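Local coordinates for ankyrin repeat family protein (Enterococcus faecalis, PDB 3HRA) that is of unknown function but, as a stack of ankyrin repeats, probably serves as a structural scaffold for contacts with partner proteins, at residues Met91-Leu99 with Leu124-Asp132; Asp134-Ile145 with Ile173-Tyr184. All blocks are in the same frame, centred on the assembly; numbering follows the deposited sequence.

Contact 1: Met91-Leu99 with Leu124-Asp132; sequences MLKHATPDL and LLLEDGRED
Leu92, near the end of helix 85-94, leans on the C-terminal part of helix 119-128 and begins a contact within the ankyrin stack in which the ends of two neighbouring outer helices and the loops after them meet. Its CG sits beside the backbone N, anti to the carbonyl carbon (chi1 -68°), which sends the branched end toward the neighbouring helix: CD1 reaches Leu124 CG at 4.1 Å, while CD2 rests 3.6 Å from Asp128 O and also faces Gly129 CA. Leu124 and Leu125 in turn pack on Leu88, so the apolar patch continues along both outer helices. After Ala95 has left the helical conformation, Thr96 brings its CG2 to within 4.0 Å of Arg130 NH2. Pro97 meets the same group twice. Its CD lies 3.8 Å from Arg130 NH2, and its carbonyl O takes a weak, bent hydrogen bond from Arg130 NH1 (3.1 Å, 133° at the hydrogen). Arg130 has positive phi; its side chain starts anti to its own N and bends at chi3 (-46°), which brings the guanidinium to Thr96 and Pro97, Thr96 CG2 at its edge. Pro97 also touches Tyr76 of helix 75-81. Leu99 closes the walk by splitting its methyls between two residues. CD1 lies along the aliphatic part of Arg130, 3.8 Å from CB, and 3.5 Å from Arg130 O. CD2 meets the carboxylate of Glu131, whose OE2 is hydrogen-bonded to Tyr76 OH and stands 3.5 Å from Leu99 CD2.

Contact 2: Asp134-Ile145 with Ile173-Tyr184; sequences DFQNDFGYTALI and IKDNSGRTAMDY
Ile173 is the first bump: its side chain enters a hollow lined by Asp134, Gln136 and Thr142, with CD1 3.6 Å from Asp134 CB and CG2 3.9 Å from Thr142 CG2. Asp134 is steadied beyond this by a hydrogen bond that its OD1 accepts from Asp170 N. At the turn, Gly140 leaves room for Asp175, since a CB here would run into Asp175 CA and Asn176 N; the CA atoms of Gly140 and Asp175 lie 4.0 Å apart, and Asp175 CA-H points at Gly140 O. Beside it, Asn176 N donates to Phe139 O (3.1 Å, 160° at the hydrogen). Asp175 is itself a wedge. Its CG lies between backbone N and carbonyl carbon (chi1 65°), placing OD1 3.1 Å from CE2 at the edge of the Tyr141 ring, while Tyr184 OH donates to the syn lone pair of OD1. OD2 collects Ser177 N, in an Asx turn, Ser177 OG and Arg179 N. Ile145 fills the next hollow, CD1 3.6 Å from Ile173 O and CG2 3.8 Å from Tyr184 CE2; Ala181 CB nestles against Leu144 CD2 at 3.7 Å. Thr142 and Thr180 N-cap the two helices, completing the neighbouring hairpin-like fingers and inner-helix starts typical of an ankyrin stack.

How the contacts relate
Both contacts join neighbouring elements of one ankyrin stack, but at different levels and on different elements. Contact 1 pairs the ends of outer helices 85-94 and 119-128 with their following loops; contact 2 pairs finger turns with the starts of inner helices 143-149 and 181-188. Their centres lie 22 Å apart, and contact 1 is nearer the middle of the chain. Each mixes buried and exposed residues. Contact 1 rests on Leu92, Leu99 and the long side chain of Arg130, with a weak bond from that arginine. Contact 2 buries more surface and combines a straighter backbone bond with a buried aspartate gripped by several donors. Only Ile133 separates 124-132 from 134-145 in the chain.

Contact 1: Met91-Leu99 with Leu124-Asp132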
loop_
_atom_site.group_PDB
_atom_site.type_symbol
_atom_site.label_atom_id
_atom_site.label_comp_id
_atom_site.label_asym_id
_atom_site.label_seq_id
_atom_site.Cartn_x
_atom_site.Cartn_y
_atom_site.Cartn_z
ATOM N N MET A 91 -7.759 -4.532 -6.875
ATOM C CA MET A 91 -6.471 -5.069 -7.310
ATOM C C MET A 91 -6.259 -6.489 -6.808
ATOM O O MET A 91 -5.795 -7.342 -7.550
ATOM C CB MET A 91 -5.332 -4.190 -6.831
ATOM C CG MET A 91 -5.263 -2.837 -7.517
ATOM S SD MET A 91 -3.965 -1.843 -6.765
ATOM C CE MET A 91 -3.811 -0.483 -7.927
ATOM N N LEU A 92 -6.591 -6.733 -5.546
ATOM C CA LEU A 92 -6.420 -8.070 -4.952
ATOM C C LEU A 92 -7.327 -9.128 -5.603
ATOM O O LEU A 92 -7.052 -10.327 -5.516
ATOM C CB LEU A 92 -6.664 -8.018 -3.444
ATOM C CG LEU A 92 -5.592 -7.240 -2.672
ATOM C CD1 LEU A 92 -5.975 -7.044 -1.202
ATOM C CD2 LEU A 92 -4.250 -7.951 -2.806
ATOM N N LYS A 93 -8.403 -8.687 -6.255
ATOM C CA LYS A 93 -9.304 -9.609 -6.955
ATOM C C LYS A 93 -9.031 -9.730 -8.454
ATOM O O LYS A 93 -9.305 -10.773 -9.051
ATOM C CB LYS A 93 -10.764 -9.174 -6.792
ATOM C CG LYS A 93 -11.310 -9.217 -5.375
ATOM C CD LYS A 93 -12.755 -8.689 -5.373
ATOM C CE LYS A 93 -13.143 -8.130 -4.005
ATOM N NZ LYS A 93 -14.363 -7.259 -4.065
ATOM N N HIS A 94 -8.542 -8.658 -9.076
ATOM C CA HIS A 94 -8.478 -8.612 -10.543
ATOM C C HIS A 94 -7.091 -8.440 -11.147
ATOM O O HIS A 94 -6.949 -8.253 -12.356
ATOM C CB HIS A 94 -9.413 -7.527 -11.082
ATOM C CG HIS A 94 -10.852 -7.811 -10.827
ATOM N ND1 HIS A 94 -11.542 -7.289 -9.751
ATOM C CD2 HIS A 94 -11.733 -8.596 -11.488
ATOM C CE1 HIS A 94 -12.789 -7.719 -9.778
ATOM N NE2 HIS A 94 -12.929 -8.518 -10.826
ATOM N N ALA A 95 -6.072 -8.498 -10.304
ATOM C CA ALA A 95 -4.702 -8.357 -10.773
ATOM C C ALA A 95 -3.768 -9.169 -9.887
ATOM O O ALA A 95 -4.198 -9.772 -8.897
ATOM C CB ALA A 95 -4.301 -6.884 -10.793
ATOM N N THR A 96 -2.488 -9.193 -10.240
ATOM C CA THR A 96 -1.523 -10.026 -9.524
ATOM C C THR A 96 -0.380 -9.147 -9.034
ATOM O O THR A 96 0.463 -8.720 -9.815
ATOM C CB THR A 96 -0.939 -11.158 -10.425
ATOM O OG1 THR A 96 -1.993 -11.993 -10.917
ATOM C CG2 THR A 96 0.073 -12.019 -9.634
ATOM N N PRO A 97 -0.353 -8.863 -7.731
ATOM C CA PRO A 97 0.725 -8.022 -7.183
ATOM C C PRO A 97 2.073 -8.707 -7.301
ATOM O O PRO A 97 2.167 -9.931 -7.154
ATOM C CB PRO A 97 0.346 -7.887 -5.703
ATOM C CG PRO A 97 -1.146 -8.166 -5.656
ATOM C CD PRO A 97 -1.394 -9.180 -6.738
ATOM N N ASP A 98 3.103 -7.923 -7.593
ATOM C CA ASP A 98 4.480 -8.425 -7.676
ATOM C C ASP A 98 5.170 -8.135 -6.351
ATOM O O ASP A 98 5.558 -6.995 -6.079
ATOM C CB ASP A 98 5.239 -7.735 -8.830
ATOM C CG ASP A 98 6.672 -8.278 -9.025
ATOM O OD1 ASP A 98 7.196 -8.976 -8.133
ATOM O OD2 ASP A 98 7.281 -7.979 -10.080
ATOM N N LEU A 99 5.358 -9.158 -5.529
ATOM C CA LEU A 99 5.918 -8.918 -4.206
ATOM C C LEU A 99 7.451 -8.784 -4.175
ATOM O O LEU A 99 8.046 -8.639 -3.097
ATOM C CB LEU A 99 5.427 -9.973 -3.208
ATOM C CG LEU A 99 3.912 -10.165 -3.079
ATOM C CD1 LEU A 99 3.616 -10.998 -1.850
ATOM C CD2 LEU A 99 3.187 -8.842 -3.008
ATOM N N LEU A 124 -7.339 -6.172 4.753
ATOM C CA LEU A 124 -7.393 -6.642 3.380
ATOM C C LEU A 124 -6.122 -7.412 3.003
ATOM O O LEU A 124 -6.189 -8.521 2.451
ATOM C CB LEU A 124 -7.554 -5.435 2.460
ATOM C CG LEU A 124 -8.679 -5.391 1.442
ATOM C CD1 LEU A 124 -9.977 -5.873 2.042
ATOM C CD2 LEU A 124 -8.804 -3.952 0.929
ATOM N N LEU A 125 -4.963 -6.830 3.303
ATOM C CA LEU A 125 -3.699 -7.455 2.945
ATOM C C LEU A 125 -3.463 -8.741 3.747
ATOM O O LEU A 125 -2.951 -9.729 3.206
ATOM C CB LEU A 125 -2.540 -6.476 3.114
ATOM C CG LEU A 125 -2.582 -5.271 2.160
ATOM C CD1 LEU A 125 -1.698 -4.157 2.700
ATOM C CD2 LEU A 125 -2.164 -5.656 0.737
ATOM N N LEU A 126 -3.835 -8.727 5.026
ATOM C CA LEU A 126 -3.716 -9.936 5.838
ATOM C C LEU A 126 -4.632 -11.069 5.316
ATOM O O LEU A 126 -4.197 -12.219 5.202
ATOM C CB LEU A 126 -3.974 -9.635 7.316
ATOM C CG LEU A 126 -2.932 -8.739 8.007
ATOM C CD1 LEU A 126 -3.343 -8.415 9.433
ATOM C CD2 LEU A 126 -1.559 -9.388 7.991
ATOM N N GLU A 127 -5.879 -10.738 4.977
ATOM C CA GLU A 127 -6.853 -11.731 4.506
ATOM C C GLU A 127 -6.494 -12.327 3.150
ATOM O O GLU A 127 -6.510 -13.548 2.986
ATOM C CB GLU A 127 -8.277 -11.141 4.450
ATOM C CG GLU A 127 -8.828 -10.699 5.799
ATOM C CD GLU A 127 -10.239 -10.119 5.709
ATOM O OE1 GLU A 127 -10.799 -10.045 4.584
ATOM O OE2 GLU A 127 -10.783 -9.737 6.769
ATOM N N ASP A 128 -6.182 -11.478 2.167
ATOM C CA ASP A 128 -6.009 -11.952 0.787
ATOM C C ASP A 128 -4.871 -11.272 0.014
ATOM O O ASP A 128 -4.985 -11.043 -1.198
ATOM C CB ASP A 128 -7.322 -11.818 -0.010
ATOM C CG ASP A 128 -8.360 -12.887 0.359
ATOM O OD1 ASP A 128 -7.986 -14.068 0.557
ATOM O OD2 ASP A 128 -9.557 -12.536 0.450
ATOM N N GLY A 129 -3.768 -11.010 0.710
ATOM C CA GLY A 129 -2.667 -10.244 0.157
ATOM C C GLY A 129 -1.373 -10.966 -0.198
ATOM O O GLY A 129 -0.676 -10.521 -1.117
ATOM N N ARG A 130 -1.035 -12.046 0.511
ATOM C CA ARG A 130 0.198 -12.791 0.231
ATOM C C ARG A 130 1.411 -12.122 0.878
ATOM O O ARG A 130 2.485 -12.727 1.008
ATOM C CB ARG A 130 0.397 -12.918 -1.285
ATOM C CG ARG A 130 1.243 -14.105 -1.728
ATOM C CD ARG A 130 1.565 -13.995 -3.213
ATOM N NE ARG A 130 0.387 -13.655 -4.003
ATOM C CZ ARG A 130 0.418 -13.007 -5.168
ATOM N NH1 ARG A 130 1.579 -12.604 -5.686
ATOM N NH2 ARG A 130 -0.728 -12.753 -5.812
ATOM N N GLU A 131 1.233 -10.865 1.278
ATOM C CA GLU A 131 2.268 -10.105 1.980
ATOM C C GLU A 131 2.750 -10.871 3.223
ATOM O O GLU A 131 1.951 -11.424 3.964
ATOM C CB GLU A 131 1.716 -8.741 2.410
ATOM C CG GLU A 131 1.150 -7.888 1.264
ATOM C CD GLU A 131 2.234 -7.216 0.457
ATOM O OE1 GLU A 131 3.401 -7.293 0.890
ATOM O OE2 GLU A 131 1.930 -6.625 -0.612
ATOM N N ASP A 132 4.063 -10.914 3.428
ATOM C CA ASP A 132 4.655 -11.531 4.609
ATOM C C ASP A 132 4.491 -10.561 5.782
ATOM O O ASP A 132 4.981 -9.437 5.736
ATOM C CB ASP A 132 6.135 -11.791 4.316
ATOM C CG ASP A 132 6.903 -12.348 5.502
ATOM O OD1 ASP A 132 6.306 -12.597 6.577
ATOM O OD2 ASP A 132 8.136 -12.524 5.341
#

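Contact 2: Asp134-Ile145 with Ile173-Tyr184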
loop_
_atom_site.group_PDB
_atom_site.type_symbol
_atom_site.label_atom_id
_atom_site.label_comp_id
_atom_site.label_asym_id
_atom_site.label_seq_id
_atom_site.Cartn_x
_atom_site.Cartn_y
_atom_site.Cartn_z
ATOM N N ASP A 134 5.864 -10.486 8.451
ATOM C CA ASP A 134 7.145 -10.251 9.115
ATOM C C ASP A 134 8.183 -9.587 8.200
ATOM O O ASP A 134 9.379 -9.541 8.512
ATOM C CB ASP A 134 7.705 -11.563 9.675
ATOM C CG ASP A 134 6.851 -12.141 10.801
ATOM O OD1 ASP A 134 6.195 -11.363 11.540
ATOM O OD2 ASP A 134 6.840 -13.395 10.953
ATOM N N PHE A 135 7.721 -9.058 7.074
ATOM C CA PHE A 135 8.632 -8.429 6.131
ATOM C C PHE A 135 9.273 -7.218 6.794
ATOM O O PHE A 135 8.665 -6.580 7.654
ATOM C CB PHE A 135 7.868 -7.990 4.880
ATOM C CG PHE A 135 8.767 -7.550 3.752
ATOM C CD1 PHE A 135 9.466 -8.488 3.015
ATOM C CD2 PHE A 135 8.920 -6.201 3.445
ATOM C CE1 PHE A 135 10.311 -8.088 1.965
ATOM C CE2 PHE A 135 9.749 -5.796 2.400
ATOM C CZ PHE A 135 10.441 -6.744 1.661
ATOM N N GLN A 136 10.514 -6.922 6.429
ATOM C CA GLN A 136 11.212 -5.758 6.968
ATOM C C GLN A 136 11.651 -4.813 5.872
ATOM O O GLN A 136 12.075 -5.245 4.787
ATOM C CB GLN A 136 12.452 -6.194 7.750
ATOM C CG GLN A 136 12.152 -6.848 9.098
ATOM C CD GLN A 136 13.409 -7.390 9.749
ATOM O OE1 GLN A 136 13.997 -6.761 10.638
ATOM N NE2 GLN A 136 13.833 -8.561 9.305
ATOM N N ASN A 137 11.589 -3.519 6.155
ATOM C CA ASN A 137 12.120 -2.530 5.216
ATOM C C ASN A 137 13.603 -2.224 5.463
ATOM O O ASN A 137 14.275 -2.959 6.208
ATOM C CB ASN A 137 11.250 -1.260 5.164
ATOM C CG ASN A 137 11.148 -0.522 6.512
ATOM O OD1 ASN A 137 10.159 0.178 6.756
ATOM N ND2 ASN A 137 12.144 -0.669 7.374
ATOM N N ASP A 138 14.118 -1.166 4.827
ATOM C CA ASP A 138 15.563 -0.869 4.861
ATOM C C ASP A 138 16.076 -0.557 6.261
ATOM O O ASP A 138 17.272 -0.698 6.534
ATOM C CB ASP A 138 15.935 0.304 3.944
ATOM C CG ASP A 138 15.934 -0.071 2.485
ATOM O OD1 ASP A 138 16.028 0.851 1.651
ATOM O OD2 ASP A 138 15.833 -1.279 2.165
ATOM N N PHE A 139 15.162 -0.129 7.129
ATOM C CA PHE A 139 15.482 0.194 8.509
ATOM C C PHE A 139 15.364 -1.009 9.429
ATOM O O PHE A 139 15.667 -0.895 10.612
ATOM C CB PHE A 139 14.574 1.325 9.023
ATOM C CG PHE A 139 14.430 2.461 8.055
ATOM C CD1 PHE A 139 15.444 3.400 7.912
ATOM C CD2 PHE A 139 13.284 2.598 7.289
ATOM C CE1 PHE A 139 15.322 4.447 7.017
ATOM C CE2 PHE A 139 13.156 3.652 6.381
ATOM C CZ PHE A 139 14.174 4.576 6.252
ATOM N N GLY A 140 14.891 -2.139 8.899
ATOM C CA GLY A 140 14.642 -3.322 9.707
ATOM C C GLY A 140 13.263 -3.304 10.359
ATOM O O GLY A 140 12.924 -4.205 11.139
ATOM N N TYR A 141 12.466 -2.288 10.038
ATOM C CA TYR A 141 11.153 -2.133 10.648
ATOM C C TYR A 141 10.186 -3.119 10.026
ATOM O O TYR A 141 10.176 -3.296 8.816
ATOM C CB TYR A 141 10.558 -0.734 10.429
ATOM C CG TYR A 141 11.287 0.425 11.071
ATOM C CD1 TYR A 141 11.154 1.709 10.559
ATOM C CD2 TYR A 141 12.106 0.244 12.176
ATOM C CE1 TYR A 141 11.802 2.779 11.132
ATOM C CE2 TYR A 141 12.762 1.319 12.762
ATOM C CZ TYR A 141 12.604 2.582 12.238
ATOM O OH TYR A 141 13.250 3.660 12.807
ATOM N N THR A 142 9.372 -3.738 10.873
ATOM C CA THR A 142 8.208 -4.498 10.434
ATOM C C THR A 142 6.987 -3.590 10.564
ATOM O O THR A 142 7.081 -2.487 11.128
ATOM C CB THR A 142 7.956 -5.713 11.350
ATOM O OG1 THR A 142 7.774 -5.259 12.699
ATOM C CG2 THR A 142 9.136 -6.682 11.296
ATOM N N ALA A 143 5.846 -4.074 10.092
ATOM C CA ALA A 143 4.582 -3.357 10.250
ATOM C C ALA A 143 4.303 -3.120 11.726
ATOM O O ALA A 143 3.903 -2.018 12.121
ATOM C CB ALA A 143 3.427 -4.131 9.607
ATOM N N LEU A 144 4.537 -4.140 12.545
ATOM C CA LEU A 144 4.330 -3.998 13.982
ATOM C C LEU A 144 5.208 -2.906 14.606
ATOM O O LEU A 144 4.724 -2.073 15.383
ATOM C CB LEU A 144 4.583 -5.326 14.685
ATOM C CG LEU A 144 4.287 -5.313 16.177
ATOM C CD1 LEU A 144 2.781 -5.104 16.452
ATOM C CD2 LEU A 144 4.796 -6.620 16.807
ATOM N N ILE A 145 6.496 -2.920 14.285
ATOM C CA ILE A 145 7.423 -1.937 14.824
ATOM C C ILE A 145 7.024 -0.525 14.424
ATOM O O ILE A 145 7.038 0.381 15.262
ATOM C CB ILE A 145 8.892 -2.231 14.416
ATOM C CG1 ILE A 145 9.400 -3.458 15.183
ATOM C CG2 ILE A 145 9.763 -1.041 14.735
ATOM C CD1 ILE A 145 10.693 -4.038 14.645
ATOM N N ILE A 173 11.113 -9.793 16.453
ATOM C CA ILE A 173 11.993 -9.243 15.414
ATOM C C ILE A 173 12.604 -7.902 15.827
ATOM O O ILE A 173 11.901 -7.012 16.285
ATOM C CB ILE A 173 11.253 -9.094 14.062
ATOM C CG1 ILE A 173 10.831 -10.478 13.553
ATOM C CG2 ILE A 173 12.138 -8.373 13.033
ATOM C CD1 ILE A 173 9.870 -10.479 12.349
ATOM N N LYS A 174 13.922 -7.772 15.662
ATOM C CA LYS A 174 14.631 -6.531 15.973
ATOM C C LYS A 174 14.918 -5.735 14.709
ATOM O O LYS A 174 15.296 -6.295 13.675
ATOM C CB LYS A 174 15.946 -6.824 16.712
ATOM C CG LYS A 174 15.751 -7.403 18.130
ATOM C CD LYS A 174 17.074 -7.842 18.749
ATOM C CE LYS A 174 16.858 -8.370 20.170
ATOM N NZ LYS A 174 18.083 -9.013 20.728
ATOM N N ASP A 175 14.727 -4.424 14.787
ATOM C CA ASP A 175 15.124 -3.557 13.681
ATOM C C ASP A 175 16.634 -3.356 13.667
ATOM O O ASP A 175 17.355 -4.013 14.428
ATOM C CB ASP A 175 14.348 -2.229 13.678
ATOM C CG ASP A 175 14.645 -1.341 14.887
ATOM O OD1 ASP A 175 13.836 -0.432 15.141
ATOM O OD2 ASP A 175 15.670 -1.523 15.578
ATOM N N ASN A 176 17.115 -2.472 12.793
ATOM C CA ASN A 176 18.554 -2.276 12.608
ATOM C C ASN A 176 19.224 -1.623 13.819
ATOM O O ASN A 176 20.454 -1.643 13.931
ATOM C CB ASN A 176 18.837 -1.437 11.357
ATOM C CG ASN A 176 18.512 -2.165 10.063
ATOM O OD1 ASN A 176 18.444 -1.547 8.993
ATOM N ND2 ASN A 176 18.319 -3.475 10.143
ATOM N N SER A 177 18.425 -1.023 14.702
ATOM C CA SER A 177 18.953 -0.467 15.948
ATOM C C SER A 177 18.919 -1.492 17.077
ATOM O O SER A 177 19.315 -1.199 18.211
ATOM C CB SER A 177 18.191 0.801 16.358
ATOM O OG SER A 177 16.901 0.513 16.902
ATOM N N GLY A 178 18.444 -2.699 16.780
ATOM C CA GLY A 178 18.384 -3.749 17.788
ATOM C C GLY A 178 17.167 -3.699 18.692
ATOM O O GLY A 178 17.131 -4.359 19.730
ATOM N N ARG A 179 16.152 -2.937 18.294
ATOM C CA ARG A 179 14.973 -2.763 19.141
ATOM C C ARG A 179 13.757 -3.538 18.624
ATOM O O ARG A 179 13.551 -3.665 17.414
ATOM C CB ARG A 179 14.654 -1.269 19.300
ATOM C CG ARG A 179 15.569 -0.559 20.308
ATOM C CD ARG A 179 15.174 0.907 20.520
ATOM N NE ARG A 179 15.475 1.714 19.341
ATOM C CZ ARG A 179 15.329 3.039 19.257
ATOM N NH1 ARG A 179 14.883 3.740 20.294
ATOM N NH2 ARG A 179 15.637 3.663 18.122
ATOM N N THR A 180 12.959 -4.049 19.556
ATOM C CA THR A 180 11.711 -4.710 19.216
ATOM C C THR A 180 10.532 -3.769 19.452
ATOM O O THR A 180 10.668 -2.693 20.042
ATOM C CB THR A 180 11.467 -5.982 20.072
ATOM O OG1 THR A 180 11.322 -5.603 21.447
ATOM C CG2 THR A 180 12.618 -6.991 19.907
ATOM N N ALA A 181 9.362 -4.197 19.006
ATOM C CA ALA A 181 8.131 -3.450 19.262
ATOM C C ALA A 181 7.888 -3.229 20.774
ATOM O O ALA A 181 7.504 -2.141 21.204
ATOM C CB ALA A 181 6.954 -4.173 18.629
ATOM N N MET A 182 8.126 -4.254 21.580
ATOM C CA MET A 182 7.986 -4.140 23.029
ATOM C C MET A 182 8.925 -3.071 23.586
ATOM O O MET A 182 8.548 -2.299 24.465
ATOM C CB MET A 182 8.289 -5.496 23.676
ATOM C CG MET A 182 7.859 -5.628 25.115
ATOM S SD MET A 182 8.015 -7.332 25.714
ATOM C CE MET A 182 6.589 -8.122 24.973
ATOM N N ASP A 183 10.151 -3.034 23.068
ATOM C CA ASP A 183 11.142 -2.024 23.460
ATOM C C ASP A 183 10.624 -0.614 23.223
ATOM O O ASP A 183 10.716 0.237 24.114
ATOM C CB ASP A 183 12.461 -2.211 22.687
ATOM C CG ASP A 183 13.238 -3.428 23.136
ATOM O OD1 ASP A 183 13.106 -3.813 24.325
ATOM O OD2 ASP A 183 13.980 -4.003 22.297
ATOM N N TYR A 184 10.073 -0.367 22.033
ATOM C CA TYR A 184 9.582 0.965 21.693
ATOM C C TYR A 184 8.391 1.373 22.566
ATOM O O TYR A 184 8.338 2.497 23.059
ATOM C CB TYR A 184 9.208 1.068 20.204
ATOM C CG TYR A 184 10.407 1.176 19.282
ATOM C CD1 TYR A 184 11.163 2.339 19.235
ATOM C CD2 TYR A 184 10.765 0.123 18.446
ATOM C CE1 TYR A 184 12.261 2.452 18.388
ATOM C CE2 TYR A 184 11.859 0.228 17.580
ATOM C CZ TYR A 184 12.602 1.393 17.569
ATOM O OH TYR A 184 13.691 1.515 16.737
#